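Local structure of uncharacterized protein DUF1185 (Bordetella bronchiseptica RB50, 3BYQ) at residues Asn40-Ala43 / Gly44-Glu47; Glu91-His94 / Gly95-Trp98; Val134-Ile137 / His138-Tyr141; Gly171-Val174 / His175-Leu178. The protein is of unknown function but has a novel variant of the Bacillus chorismate mutase fold and may play a part in amino-acid metabolism. One frame throughout, in Å; residues are numbered along the deposited sequence. Where two conformers were deposited one is given.

Contact 1 (Asn40-Ala43 / Gly44-Glu47). With EDO (1,2-ethanediol), chain S.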
loop_
_atom_site.group_PDB
_atom_site.type_symbol
_atom_site.label_atom_id
_atom_site.label_comp_id
_atom_site.label_asym_id
_atom_site.label_seq_id
_atom_site.Cartn_x
_atom_site.Cartn_y
_atom_site.Cartn_z
ATOM N N ASN B 40 -10.804 18.268 -11.939
ATOM C CA ASN B 40 -10.946 17.742 -13.281
ATOM C C ASN B 40 -12.269 18.211 -13.871
ATOM O O ASN B 40 -13.313 17.717 -13.472
ATOM C CB ASN B 40 -10.937 16.206 -13.276
ATOM C CG ASN B 40 -10.946 15.607 -14.659
ATOM O OD1 ASN B 40 -11.156 16.304 -15.638
ATOM N ND2 ASN B 40 -10.698 14.301 -14.745
ATOM N N PRO B 41 -12.246 19.150 -14.835
ATOM C CA PRO B 41 -13.530 19.623 -15.377
ATOM C C PRO B 41 -14.321 18.605 -16.213
ATOM O O PRO B 41 -15.475 18.892 -16.582
ATOM C CB PRO B 41 -13.120 20.781 -16.300
ATOM C CG PRO B 41 -11.746 21.083 -15.988
ATOM C CD PRO B 41 -11.126 19.805 -15.523
ATOM N N TYR B 42 -13.697 17.459 -16.527
ATOM C CA TYR B 42 -14.300 16.400 -17.369
ATOM C C TYR B 42 -14.594 15.083 -16.677
ATOM O O TYR B 42 -14.992 14.103 -17.328
ATOM C CB TYR B 42 -13.401 16.156 -18.584
ATOM C CG TYR B 42 -13.095 17.465 -19.247
ATOM C CD1 TYR B 42 -14.065 18.120 -19.985
ATOM C CD2 TYR B 42 -11.861 18.083 -19.090
ATOM C CE1 TYR B 42 -13.807 19.352 -20.564
ATOM C CE2 TYR B 42 -11.601 19.298 -19.654
ATOM C CZ TYR B 42 -12.586 19.937 -20.387
ATOM O OH TYR B 42 -12.346 21.152 -20.982
ATOM N N ALA B 43 -14.344 15.061 -15.372
ATOM C CA ALA B 43 -14.551 13.838 -14.570
ATOM C C ALA B 43 -15.973 13.411 -14.723
ATOM O O ALA B 43 -16.907 14.240 -14.618
ATOM C CB ALA B 43 -14.272 14.076 -13.091
ATOM N N GLY B 44 -16.140 12.121 -14.966
ATOM C CA GLY B 44 -17.460 11.533 -15.040
ATOM C C GLY B 44 -18.198 11.529 -16.347
ATOM O O GLY B 44 -19.361 11.112 -16.416
ATOM N N ARG B 45 -17.555 12.055 -17.377
ATOM C CA ARG B 45 -18.134 12.071 -18.709
ATOM C C ARG B 45 -17.043 12.048 -19.745
ATOM O O ARG B 45 -15.880 12.305 -19.450
ATOM C CB ARG B 45 -19.041 13.271 -18.931
ATOM C CG ARG B 45 -18.316 14.601 -19.032
ATOM C CD ARG B 45 -19.293 15.776 -19.247
ATOM N NE ARG B 45 -18.549 17.027 -19.489
ATOM C CZ ARG B 45 -17.947 17.688 -18.525
ATOM N NH1 ARG B 45 -18.030 17.260 -17.297
ATOM N NH2 ARG B 45 -17.247 18.772 -18.786
ATOM N N TYR B 46 -17.444 11.636 -20.936
ATOM C CA TYR B 46 -16.552 11.598 -22.075
ATOM C C TYR B 46 -16.618 12.891 -22.855
ATOM O O TYR B 46 -17.642 13.224 -23.443
ATOM C CB TYR B 46 -16.870 10.439 -23.006
ATOM C CG TYR B 46 -15.920 10.396 -24.178
ATOM C CD1 TYR B 46 -14.668 9.789 -24.060
ATOM C CD2 TYR B 46 -16.268 10.970 -25.395
ATOM C CE1 TYR B 46 -13.805 9.748 -25.126
ATOM C CE2 TYR B 46 -15.396 10.937 -26.471
ATOM C CZ TYR B 46 -14.160 10.331 -26.314
ATOM O OH TYR B 46 -13.282 10.264 -27.365
ATOM N N GLU B 47 -15.508 13.608 -22.883
ATOM C CA GLU B 47 -15.415 14.848 -23.640
ATOM C C GLU B 47 -14.505 14.662 -24.857
ATOM O O GLU B 47 -13.302 14.407 -24.708
ATOM C CB GLU B 47 -14.905 15.979 -22.749
ATOM C CG GLU B 47 -14.566 17.263 -23.516
ATOM C CD GLU B 47 -15.741 17.799 -24.288
ATOM O OE1 GLU B 47 -16.765 18.106 -23.645
ATOM O OE2 GLU B 47 -15.644 17.925 -25.534
HETATM C C1 EDO S . -20.359 14.629 -15.351
HETATM O O1 EDO S . -19.077 14.577 -15.989
HETATM C C2 EDO S . -20.167 15.101 -13.918
HETATM O O2 EDO S . -19.929 16.521 -13.964
HETATM O O HOH W 1 -17.318 16.929 -14.318
#

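Contact 2 (Glu91-His94 / Gly95-Trp98)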
loop_
_atom_site.group_PDB
_atom_site.type_symbol
_atom_site.label_atom_id
_atom_site.label_comp_id
_atom_site.label_asym_id
_atom_site.label_seq_id
_atom_site.Cartn_x
_atom_site.Cartn_y
_atom_site.Cartn_z
ATOM N N GLU B 91 -10.127 9.802 -16.846
ATOM C CA GLU B 91 -9.557 8.863 -17.803
ATOM C C GLU B 91 -8.118 9.249 -18.085
ATOM O O GLU B 91 -7.696 10.380 -17.829
ATOM C CB GLU B 91 -10.352 8.788 -19.103
ATOM C CG GLU B 91 -10.378 10.068 -19.902
ATOM C CD GLU B 91 -11.129 9.900 -21.225
ATOM O OE1 GLU B 91 -10.626 9.203 -22.148
ATOM O OE2 GLU B 91 -12.239 10.485 -21.349
HETATM N N MSE B 92 -7.388 8.307 -18.665
HETATM C CA MSE B 92 -5.967 8.476 -18.955
HETATM C C MSE B 92 -5.739 9.712 -19.816
HETATM O O MSE B 92 -4.781 10.442 -19.615
HETATM C CB MSE B 92 -5.417 7.241 -19.687
HETATM C CG MSE B 92 -3.920 7.055 -19.634
HETATM SE SE MSE B 92 -3.193 6.760 -17.849
HETATM C CE MSE B 92 -1.753 5.529 -18.357
ATOM N N GLU B 93 -6.647 9.927 -20.758
ATOM C CA GLU B 93 -6.506 11.065 -21.680
ATOM C C GLU B 93 -6.449 12.409 -20.939
ATOM O O GLU B 93 -5.834 13.366 -21.407
ATOM C CB GLU B 93 -7.587 11.052 -22.758
ATOM C CG GLU B 93 -7.166 11.693 -24.025
ATOM C CD GLU B 93 -6.159 10.868 -24.777
ATOM O OE1 GLU B 93 -5.923 9.708 -24.358
ATOM O OE2 GLU B 93 -5.634 11.359 -25.805
ATOM N N HIS B 94 -7.058 12.481 -19.755
ATOM C CA HIS B 94 -7.030 13.722 -18.959
ATOM C C HIS B 94 -5.633 14.022 -18.389
ATOM O O HIS B 94 -5.321 15.138 -18.009
ATOM C CB HIS B 94 -8.028 13.670 -17.809
ATOM C CG HIS B 94 -9.449 13.512 -18.236
ATOM N ND1 HIS B 94 -10.400 12.938 -17.416
ATOM C CD2 HIS B 94 -10.081 13.835 -19.395
ATOM C CE1 HIS B 94 -11.560 12.916 -18.058
ATOM N NE2 HIS B 94 -11.395 13.455 -19.263
ATOM N N GLY B 95 -4.834 12.970 -18.271
ATOM C CA GLY B 95 -3.458 13.093 -17.848
ATOM C C GLY B 95 -2.549 13.276 -19.053
ATOM O O GLY B 95 -1.523 13.923 -18.976
ATOM N N ALA B 96 -2.941 12.694 -20.171
ATOM C CA ALA B 96 -2.121 12.723 -21.369
ATOM C C ALA B 96 -1.937 14.119 -21.953
ATOM O O ALA B 96 -0.995 14.373 -22.715
ATOM C CB ALA B 96 -2.667 11.750 -22.408
ATOM N N VAL B 97 -2.834 15.018 -21.588
ATOM C CA VAL B 97 -2.694 16.434 -21.949
ATOM C C VAL B 97 -1.367 17.063 -21.431
ATOM O O VAL B 97 -0.878 18.054 -21.991
ATOM C CB VAL B 97 -3.855 17.310 -21.400
ATOM C CG1 VAL B 97 -5.174 16.981 -22.099
ATOM C CG2 VAL B 97 -3.974 17.194 -19.866
ATOM N N TRP B 98 -0.805 16.464 -20.391
ATOM C CA TRP B 98 0.412 16.977 -19.744
ATOM C C TRP B 98 1.693 16.746 -20.561
ATOM O O TRP B 98 2.686 17.391 -20.333
ATOM C CB TRP B 98 0.530 16.364 -18.365
ATOM C CG TRP B 98 1.460 17.093 -17.389
ATOM C CD1 TRP B 98 2.552 16.566 -16.751
ATOM C CD2 TRP B 98 1.352 18.443 -16.956
ATOM N NE1 TRP B 98 3.124 17.525 -15.929
ATOM C CE2 TRP B 98 2.415 18.684 -16.046
ATOM C CE3 TRP B 98 0.455 19.474 -17.224
ATOM C CZ2 TRP B 98 2.572 19.890 -15.400
ATOM C CZ3 TRP B 98 0.622 20.653 -16.609
ATOM C CH2 TRP B 98 1.693 20.875 -15.716
#

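Contact 3 (Val134-Ile137 / His138-Tyr141)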
loop_
_atom_site.group_PDB
_atom_site.type_symbol
_atom_site.label_atom_id
_atom_site.label_comp_id
_atom_site.label_asym_id
_atom_site.label_seq_id
_atom_site.Cartn_x
_atom_site.Cartn_y
_atom_site.Cartn_z
ATOM N N VAL B 134 13.642 9.893 -14.847
ATOM C CA VAL B 134 14.283 11.062 -15.422
ATOM C C VAL B 134 15.450 10.700 -16.312
ATOM O O VAL B 134 16.036 9.601 -16.239
ATOM C CB VAL B 134 14.822 12.068 -14.336
ATOM C CG1 VAL B 134 13.723 12.498 -13.398
ATOM C CG2 VAL B 134 16.009 11.482 -13.509
ATOM N N HIS B 135 15.759 11.612 -17.220
ATOM C CA HIS B 135 16.962 11.468 -18.021
ATOM C C HIS B 135 17.580 12.820 -18.340
ATOM O O HIS B 135 17.022 13.885 -17.991
ATOM C CB HIS B 135 16.791 10.550 -19.217
ATOM C CG HIS B 135 15.876 11.043 -20.284
ATOM N ND1 HIS B 135 14.885 10.245 -20.817
ATOM C CD2 HIS B 135 15.862 12.197 -21.003
ATOM C CE1 HIS B 135 14.279 10.902 -21.795
ATOM N NE2 HIS B 135 14.843 12.089 -21.926
ATOM N N TYR B 136 18.770 12.750 -18.933
ATOM C CA TYR B 136 19.564 13.972 -19.241
ATOM C C TYR B 136 18.858 14.869 -20.229
ATOM O O TYR B 136 18.405 14.445 -21.308
ATOM C CB TYR B 136 20.934 13.566 -19.762
ATOM C CG TYR B 136 21.943 14.658 -19.995
ATOM C CD1 TYR B 136 22.270 15.556 -19.011
ATOM C CD2 TYR B 136 22.649 14.694 -21.173
ATOM C CE1 TYR B 136 23.249 16.517 -19.236
ATOM C CE2 TYR B 136 23.626 15.623 -21.405
ATOM C CZ TYR B 136 23.933 16.534 -20.429
ATOM O OH TYR B 136 24.897 17.501 -20.631
ATOM N N ILE B 137 18.882 16.162 -19.908
ATOM C CA ILE B 137 18.093 17.146 -20.682
ATOM C C ILE B 137 18.641 17.422 -22.079
ATOM O O ILE B 137 17.906 17.921 -22.931
ATOM C CB ILE B 137 17.893 18.480 -19.920
ATOM C CG1 ILE B 137 19.153 19.300 -19.770
ATOM C CG2 ILE B 137 17.171 18.220 -18.526
ATOM C CD1 ILE B 137 18.831 20.695 -19.204
ATOM N N HIS B 138 19.903 17.095 -22.316
ATOM C CA HIS B 138 20.535 17.430 -23.582
ATOM C C HIS B 138 20.734 16.271 -24.538
ATOM O O HIS B 138 21.030 16.473 -25.718
ATOM C CB HIS B 138 21.895 18.070 -23.338
ATOM C CG HIS B 138 21.820 19.332 -22.554
ATOM N ND1 HIS B 138 21.123 20.438 -22.990
ATOM C CD2 HIS B 138 22.341 19.658 -21.347
ATOM C CE1 HIS B 138 21.232 21.402 -22.092
ATOM N NE2 HIS B 138 21.972 20.960 -21.086
ATOM N N ALA B 139 20.578 15.067 -24.019
ATOM C CA ALA B 139 20.835 13.856 -24.782
ATOM C C ALA B 139 20.302 12.689 -23.959
ATOM O O ALA B 139 20.885 12.297 -22.960
ATOM C CB ALA B 139 22.323 13.652 -25.047
ATOM N N SER B 140 19.179 12.162 -24.402
ATOM C CA SER B 140 18.457 11.159 -23.637
ATOM C C SER B 140 19.277 9.909 -23.335
ATOM O O SER B 140 19.009 9.225 -22.364
ATOM C CB SER B 140 17.166 10.750 -24.388
ATOM O OG SER B 140 17.477 10.200 -25.613
ATOM N N TYR B 141 20.251 9.597 -24.187
ATOM C CA TYR B 141 21.038 8.358 -24.014
ATOM C C TYR B 141 22.173 8.411 -23.018
ATOM O O TYR B 141 22.823 7.405 -22.802
ATOM C CB TYR B 141 21.601 7.872 -25.350
ATOM C CG TYR B 141 20.618 7.119 -26.263
ATOM C CD1 TYR B 141 19.828 7.784 -27.182
ATOM C CD2 TYR B 141 20.502 5.745 -26.178
ATOM C CE1 TYR B 141 18.922 7.100 -27.974
ATOM C CE2 TYR B 141 19.628 5.047 -26.975
ATOM C CZ TYR B 141 18.842 5.722 -27.877
ATOM O OH TYR B 141 17.984 4.992 -28.654
HETATM O O HOH W 2 20.020 10.292 -19.879
#

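Contact 4 (Gly171-Val174 / His175-Leu178). With EDO (1,2-ethanediol), chain R; EDO (1,2-ethanediol), chain P; EDO (1,2-ethanediol), chain C.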
loop_
_atom_site.group_PDB
_atom_site.type_symbol
_atom_site.label_atom_id
_atom_site.label_comp_id
_atom_site.label_asym_id
_atom_site.label_seq_id
_atom_site.Cartn_x
_atom_site.Cartn_y
_atom_site.Cartn_z
ATOM N N GLY B 171 22.068 16.166 -11.522
ATOM C CA GLY B 171 23.150 15.354 -12.050
ATOM C C GLY B 171 22.859 13.894 -12.231
ATOM O O GLY B 171 21.714 13.486 -12.300
ATOM N N ALA B 172 23.958 13.144 -12.238
ATOM C CA ALA B 172 23.977 11.688 -12.447
ATOM C C ALA B 172 23.629 10.911 -11.188
ATOM O O ALA B 172 23.646 11.453 -10.070
ATOM C CB ALA B 172 25.350 11.263 -12.947
ATOM N N ARG B 173 23.331 9.635 -11.367
ATOM C CA ARG B 173 23.186 8.739 -10.201
ATOM C C ARG B 173 24.457 8.851 -9.339
ATOM O O ARG B 173 25.586 8.967 -9.861
ATOM C CB ARG B 173 23.028 7.289 -10.599
ATOM C CG ARG B 173 21.772 6.969 -11.402
ATOM C CD ARG B 173 21.590 5.458 -11.662
ATOM N NE ARG B 173 22.690 4.914 -12.445
ATOM C CZ ARG B 173 22.819 5.091 -13.750
ATOM N NH1 ARG B 173 21.934 5.792 -14.434
ATOM N NH2 ARG B 173 23.867 4.566 -14.365
ATOM N N VAL B 174 24.288 8.729 -8.037
ATOM C CA VAL B 174 25.429 8.943 -7.107
ATOM C C VAL B 174 26.583 7.982 -7.258
ATOM O O VAL B 174 27.709 8.357 -6.950
ATOM C CB VAL B 174 24.988 9.010 -5.604
ATOM C CG1 VAL B 174 24.098 10.248 -5.397
ATOM C CG2 VAL B 174 24.280 7.694 -5.232
ATOM N N HIS B 175 26.308 6.781 -7.772
ATOM C CA HIS B 175 27.349 5.761 -8.030
ATOM C C HIS B 175 27.321 5.254 -9.453
ATOM O O HIS B 175 27.617 4.108 -9.715
ATOM C CB HIS B 175 27.272 4.579 -7.054
ATOM C CG HIS B 175 27.309 5.000 -5.633
ATOM N ND1 HIS B 175 28.214 5.923 -5.145
ATOM C CD2 HIS B 175 26.545 4.622 -4.585
ATOM C CE1 HIS B 175 27.980 6.108 -3.856
ATOM N NE2 HIS B 175 26.983 5.324 -3.492
ATOM N N ALA B 176 26.977 6.133 -10.372
ATOM C CA ALA B 176 26.972 5.774 -11.794
ATOM C C ALA B 176 28.329 5.208 -12.198
ATOM O O ALA B 176 29.398 5.839 -11.992
ATOM C CB ALA B 176 26.584 6.951 -12.665
ATOM N N ARG B 177 28.271 4.028 -12.802
ATOM C CA ARG B 177 29.470 3.291 -13.240
ATOM C C ARG B 177 29.281 2.234 -14.320
ATOM O O ARG B 177 29.988 1.238 -14.339
ATOM C CB ARG B 177 30.122 2.678 -12.011
ATOM C CG ARG B 177 29.294 1.645 -11.269
ATOM C CD ARG B 177 29.908 1.443 -9.897
ATOM N NE ARG B 177 29.359 0.312 -9.132
ATOM C CZ ARG B 177 28.309 0.383 -8.313
ATOM N NH1 ARG B 177 27.581 1.482 -8.210
ATOM N NH2 ARG B 177 27.956 -0.683 -7.617
ATOM N N LEU B 178 28.371 2.509 -15.249
ATOM C CA LEU B 178 28.035 1.564 -16.310
ATOM C C LEU B 178 28.428 1.995 -17.701
ATOM O O LEU B 178 27.957 1.428 -18.693
ATOM C CB LEU B 178 26.553 1.224 -16.280
ATOM C CG LEU B 178 26.102 0.497 -15.010
ATOM C CD1 LEU B 178 24.582 0.386 -15.005
ATOM C CD2 LEU B 178 26.780 -0.846 -14.798
HETATM C C1 EDO R . 31.506 5.517 -8.767
HETATM O O1 EDO R . 30.678 6.286 -9.658
HETATM C C2 EDO R . 30.946 5.454 -7.338
HETATM O O2 EDO R . 30.615 6.730 -6.751
HETATM C C1 EDO P . 25.593 13.116 -8.183
HETATM O O1 EDO P . 24.770 13.773 -9.148
HETATM C C2 EDO P . 26.749 12.416 -8.839
HETATM O O2 EDO P . 27.542 13.357 -9.572
HETATM C C1 EDO C . 33.275 1.912 -18.075
HETATM O O1 EDO C . 33.124 1.333 -19.378
HETATM C C2 EDO C . 32.562 1.046 -17.044
HETATM O O2 EDO C . 32.865 1.505 -15.721
#

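Contact 1 (Asn40-Ala43 / Gly44-Glu47)
Arg45 reaches back over Tyr42 across two overlapping beta turns, a type I turn from Asn40 to Ala43 and a type II turn from Tyr42 to Arg45, in the loop between strand 29-39 and helix 51-72. The second turn is closed by Arg45 N donating to Tyr42 O at 3.3 Å, with Gly44 at a positive phi of 87°. The first carries an Asx turn, in which Asn40 OD1 takes the N-H of Tyr42.

The tight side is the Tyr42 ring. Its CD1 touches Arg45 NH2 at 3.5 Å and Glu47 CB at 3.6 Å, while CE1 lies against Glu47 CG; guanidinium and ring planes stand 51° apart. Pro41 CB sits above one ring face, towards the rim, and Phe53 meets the ring edge-to-face from helix 51-72. The carboxylate of Glu47 continues past the ring to the backbone N of Asp49.

The other side is wet. The Arg45 chain, extended from CG to NE, carries the guanidinium back alongside the turn, where NH1 donates to O1 of an ethanediol, probably from the crystallisation liquor. That same O1 donates to Ala43 O at 2.6 Å, and a water also binds Ala43 O. Pro41 O takes both terminal nitrogens of Arg45, NH1 weakly and NH2 at 2.8 Å, the latter from 24° off the carbonyl plane.

Contact 2 (Glu91-His94 / Gly95-Trp98)
Gly95 packs back on Met92, and with His94 and Glu93 it buries the most surface in this short helical turn, a weakly bonded helix at 93-96 that leads into helix 98-109. Gly95 N donates to O of Met92, a selenomethionine, at 2.9 Å, from well above the carbonyl plane. Ala96 N reaches the same oxygen at 3.0 Å, this time in the carbonyl plane, so two N-H groups grip one acceptor.

His94 bears on the second half through its backbone. Its carbonyl O is pressed by Val97 CG2 at 3.1 Å, and the burial leaves that oxygen with no polar partner in the model. Its ring turns back instead, taking Glu91 CG over the centre of one face, 3.5 Å above the plane.

Glu93 offers its O to Val97 N in a weak bond of 3.4 Å, while Val97 CG1 packs beside the same oxygen. The glutamate side chain leaves the turn for the second subunit: OE1 forms a salt bridge with Arg173 NE of that subunit, and OE2 accepts from its Arg177 N. Glu91 OE2 pairs with NH2 of the same Arg177. With both acids paired across the interface, their charges are probably largely offset there.

Contact 3 (Val134-Ile137 / His138-Tyr141)
The Tyr136 ring and the His138 ring meet as an offset edge-to-face pair, centroids 5.2 Å apart and planes at 79°, with the histidine edge turned to the tyrosine face. His138 CD2 is the leading atom, 3.4 Å from Tyr136 OH, and the backbone N of His138 lies above one face of the tyrosine ring towards its rim. At the tyrosine's own edge, in plane, sits Ala139 O, 3.5 Å from CD2, and Ala139 CB lies 4.0 Å from Tyr136 CD2. One face of the His138 ring is taken by Ile137: CG1 stands 3.5 Å from the ring centroid, nearly on the normal, a CH-pi contact. Ile137 reaches it because CG1 falls between its backbone N and carbonyl carbon (chi1 70°), which lays the chain alongside the histidine, pointing the same way.

All this happens where strand 130-136, which pairs antiparallel with strands 79-86 and 147-151 in the mixed sheet, runs out and the chain bends back on itself. The bend brings Ser140 against His135 at the strand end, where its CB lies over the His135 ring, 3.8 Å from the centroid in a second CH-pi contact. That imidazole is anchored at its far end, NE2 bonding to Met116 O. Polar bridging falls to a water, which accepts from Tyr136 N at 2.9 Å and donates to Ser140 O at the same length.

Contact 4 (Gly171-Val174 / His175-Leu178)
Arg173 bends its side chain over Ala176, and its course can be followed outward from the backbone. CB starts 4.1 Å from both the N and the CB of Ala176. The chain runs on through CG and CD before bending at chi3 (-62°), which swings the guanidinium back towards the second half of the loop. NE forms a salt bridge with Glu93 OE1 of the second subunit. NH1 bonds to two backbone oxygens of its own chain, those of Phe146 and Arg143. NH2 comes to 4.0 Å from Ala176 CB, so that the methyl lies over one face of the guanidinium, and it also passes 4.3 Å from Leu178 CD1.

The loop itself follows strand 161-169 and turns sharply at Val174 and His175: Ala176 N donates to Arg173 O at 3.2 Å, closing a four-residue beta turn, though the donor stands 68° out of the carbonyl plane. At its corner Val174 CG2 sits over the centre of the His175 ring, 3.9 Å from the centroid. The ring's two nitrogens are both engaged: NE2 with the backbone N of Glu20, ND1 with an ethanediol whose O2 lies in the ring plane at 3.0 Å. That ethanediol, probably from the crystallisation liquor, also donates through O1 to Ala176 O. Arg177 extends past His175, and its NH1 donates to His175 O in a fairly straight bond of 3.0 Å, the oxygen close to the guanidinium plane.

How the contacts relate
Along the chain the four contacts follow in series, and they gather in two pairs. Contacts 1 and 2, with centres about 11 Å apart, touch each other: Asn40 and Tyr42 of the loop after strand 29-39 pack against His94 of helix 93-96. Contacts 3 and 4, at the end of strand 130-136 and in the loop after strand 161-169, have centres about 13 Å apart without touching. Contacts 1 and 4 lie on opposite sides of the chain's centre, about 42 Å between centres. Assembly shortens that span: 171-178 of one subunit meets 40-47 and 91-98 of another, so segments far apart within one chain become neighbours at an interface of the six-chain assembly.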